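Local structure of clostripain-related protein (Bacteroides thetaiotaomicron, 6NAG) at residues E136-P141 against Y283-F288. The protein is a secreted C11 cysteine protease of the clostripain family, which probably cleaves peptide bonds in proteins or peptides. The protein carries 1 engineered substitution. Residues are numbered along the deposited sequence; the frame is centred on the assembly and turned at random.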
loop_
_atom_site.group_PDB
_atom_site.type_symbol
_atom_site.label_atom_id
_atom_site.label_comp_id
_atom_site.label_asym_id
_atom_site.label_seq_id
_atom_site.Cartn_x
_atom_site.Cartn_y
_atom_site.Cartn_z
ATOM N N GLU A 136 -2.205 29.387 30.463
ATOM C CA GLU A 136 -2.979 28.509 29.592
ATOM C C GLU A 136 -4.124 27.821 30.331
ATOM O O GLU A 136 -4.114 26.603 30.508
ATOM C CB GLU A 136 -2.068 27.459 28.953
ATOM N N TYR A 137 -5.108 28.606 30.756
ATOM C CA TYR A 137 -6.295 28.058 31.400
ATOM C C TYR A 137 -7.219 27.400 30.383
ATOM O O TYR A 137 -7.307 27.838 29.236
ATOM C CB TYR A 137 -7.062 29.150 32.151
ATOM C CG TYR A 137 -6.518 29.478 33.523
ATOM C CD1 TYR A 137 -6.516 28.530 34.537
ATOM C CD2 TYR A 137 -6.030 30.746 33.811
ATOM C CE1 TYR A 137 -6.027 28.828 35.795
ATOM C CE2 TYR A 137 -5.540 31.055 35.067
ATOM C CZ TYR A 137 -5.541 30.092 36.054
ATOM O OH TYR A 137 -5.055 30.395 37.305
ATOM N N GLU A 138 -7.906 26.345 30.807
ATOM C CA GLU A 138 -8.962 25.755 29.999
ATOM C C GLU A 138 -10.212 26.617 30.119
ATOM O O GLU A 138 -10.376 27.343 31.099
ATOM C CB GLU A 138 -9.252 24.319 30.436
ATOM C CG GLU A 138 -8.150 23.330 30.101
ATOM C CD GLU A 138 -8.027 23.077 28.612
ATOM O OE1 GLU A 138 -9.058 23.137 27.910
ATOM O OE2 GLU A 138 -6.899 22.820 28.141
ATOM N N ASN A 139 -11.094 26.544 29.128
ATOM C CA ASN A 139 -12.314 27.341 29.151
ATOM C C ASN A 139 -13.296 26.820 30.197
ATOM O O ASN A 139 -14.363 26.302 29.865
ATOM C CB ASN A 139 -12.970 27.362 27.771
ATOM C CG ASN A 139 -14.035 28.435 27.649
ATOM O OD1 ASN A 139 -14.068 29.384 28.433
ATOM N ND2 ASN A 139 -14.910 28.291 26.662
ATOM N N VAL A 140 -12.921 26.963 31.463
ATOM C CA VAL A 140 -13.727 26.494 32.581
ATOM C C VAL A 140 -13.991 27.648 33.545
ATOM O O VAL A 140 -13.267 28.644 33.522
ATOM C CB VAL A 140 -13.030 25.334 33.328
ATOM C CG1 VAL A 140 -12.841 24.145 32.402
ATOM C CG2 VAL A 140 -11.696 25.791 33.895
ATOM N N PRO A 141 -15.041 27.532 34.377
ATOM C CA PRO A 141 -15.314 28.545 35.404
ATOM C C PRO A 141 -14.096 28.842 36.275
ATOM O O PRO A 141 -13.500 27.927 36.841
ATOM C CB PRO A 141 -16.432 27.907 36.228
ATOM C CG PRO A 141 -17.162 27.064 35.250
ATOM C CD PRO A 141 -16.118 26.526 34.307
ATOM N N TYR A 283 -9.317 14.121 33.032
ATOM C CA TYR A 283 -9.101 15.503 32.625
ATOM C C TYR A 283 -10.335 16.373 32.840
ATOM O O TYR A 283 -11.457 15.872 32.916
ATOM C CB TYR A 283 -8.683 15.555 31.155
ATOM C CG TYR A 283 -7.477 14.702 30.840
ATOM C CD1 TYR A 283 -6.380 14.678 31.691
ATOM C CD2 TYR A 283 -7.441 13.909 29.701
ATOM C CE1 TYR A 283 -5.277 13.895 31.411
ATOM C CE2 TYR A 283 -6.343 13.123 29.414
ATOM C CZ TYR A 283 -5.264 13.120 30.272
ATOM O OH TYR A 283 -4.166 12.339 29.990
ATOM N N TYR A 284 -10.115 17.679 32.944
ATOM C CA TYR A 284 -11.206 18.640 33.022
ATOM C C TYR A 284 -10.873 19.875 32.190
ATOM O O TYR A 284 -9.918 20.586 32.493
ATOM C CB TYR A 284 -11.493 19.032 34.470
ATOM C CG TYR A 284 -12.736 19.878 34.624
ATOM C CD1 TYR A 284 -13.997 19.335 34.416
ATOM C CD2 TYR A 284 -12.649 21.217 34.978
ATOM C CE1 TYR A 284 -15.137 20.103 34.552
ATOM C CE2 TYR A 284 -13.785 21.993 35.119
ATOM C CZ TYR A 284 -15.025 21.431 34.905
ATOM O OH TYR A 284 -16.158 22.198 35.042
ATOM N N PRO A 285 -11.662 20.140 31.133
ATOM C CA PRO A 285 -12.849 19.398 30.684
ATOM C C PRO A 285 -12.537 17.991 30.178
ATOM O O PRO A 285 -11.414 17.718 29.756
ATOM C CB PRO A 285 -13.396 20.264 29.541
ATOM C CG PRO A 285 -12.780 21.606 29.734
ATOM C CD PRO A 285 -11.430 21.336 30.308
ATOM N N VAL A 286 -13.530 17.111 30.237
ATOM C CA VAL A 286 -13.366 15.729 29.809
ATOM C C VAL A 286 -13.120 15.647 28.306
ATOM O O VAL A 286 -13.770 16.338 27.523
ATOM C CB VAL A 286 -14.605 14.883 30.172
ATOM C CG1 VAL A 286 -14.398 13.424 29.792
ATOM C CG2 VAL A 286 -14.919 15.012 31.651
ATOM N N ILE A 287 -12.172 14.806 27.910
ATOM C CA ILE A 287 -11.890 14.585 26.499
ATOM C C ILE A 287 -12.585 13.320 26.004
ATOM O O ILE A 287 -13.204 13.316 24.940
ATOM C CB ILE A 287 -10.377 14.472 26.233
ATOM C CG1 ILE A 287 -9.653 15.725 26.731
ATOM C CG2 ILE A 287 -10.108 14.255 24.753
ATOM C CD1 ILE A 287 -8.153 15.678 26.548
ATOM N N PHE A 288 -12.488 12.250 26.787
ATOM C CA PHE A 288 -13.025 10.957 26.381
ATOM C C PHE A 288 -14.242 10.554 27.210
ATOM O O PHE A 288 -14.112 10.121 28.355
ATOM C CB PHE A 288 -11.940 9.882 26.485
ATOM C CG PHE A 288 -10.674 10.228 25.754
ATOM C CD1 PHE A 288 -10.586 10.071 24.381
ATOM C CD2 PHE A 288 -9.572 10.711 26.440
ATOM C CE1 PHE A 288 -9.423 10.391 23.705
ATOM C CE2 PHE A 288 -8.407 11.031 25.769
ATOM C CZ PHE A 288 -8.332 10.871 24.400
#
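The nearest CA atoms across the contact are those of Val140 and Pro285, 7.4 Å apart, in two irregular loops with no hydrogen bond between them. Within 136-141 an inverse gamma turn centred on Asn139, closed by Val140 N to Glu138 O, puts Glu138 and Val140 next to each other, both CB atoms directed at the facing loop. Val140 meets it through one methyl: CG1 touches Tyr284 CE2 at 3.6 Å and Pro285 CG at 3.7 Å. Tyr284 swings its ring in from the flank, CG anti to its own backbone N (chi1 -172°), and the methyl comes against the CD2-CE2 side at an oblique angle. At the far end of this phenol, the hydroxyl oxygen has only a loose contact with the CD of Pro141.

Pro285, buried and preceded by a cis peptide bond, meets both Glu138 and Val140. Its CD lies 3.7 Å from Glu138 CB and 3.8 Å from Val140 CG1, so the ring is met by aliphatic carbon from both residues. The Glu138 chain, bent at chi2 (-69°), crosses the proline at a slant, with CB and CG against its CD, while its carboxylate continues past and OE2 is hydrogen-bonded to Ser350 OG. The carboxylate of Asp281 takes the backbone N-H groups of Tyr283, Ile287 and Phe288, which helps to fix the shape of this loop.

The contact joins the loop after helix 120-125 to the one leading into strand 289-290, at the protein surface. With 198 Å² buried and apolar carbon doing the touching, its cohesion is van der Waals and hydrophobic, without directional bonds across it, while the carboxylate oxygens of Glu138 find their hydrogen-bond partners outside both segments.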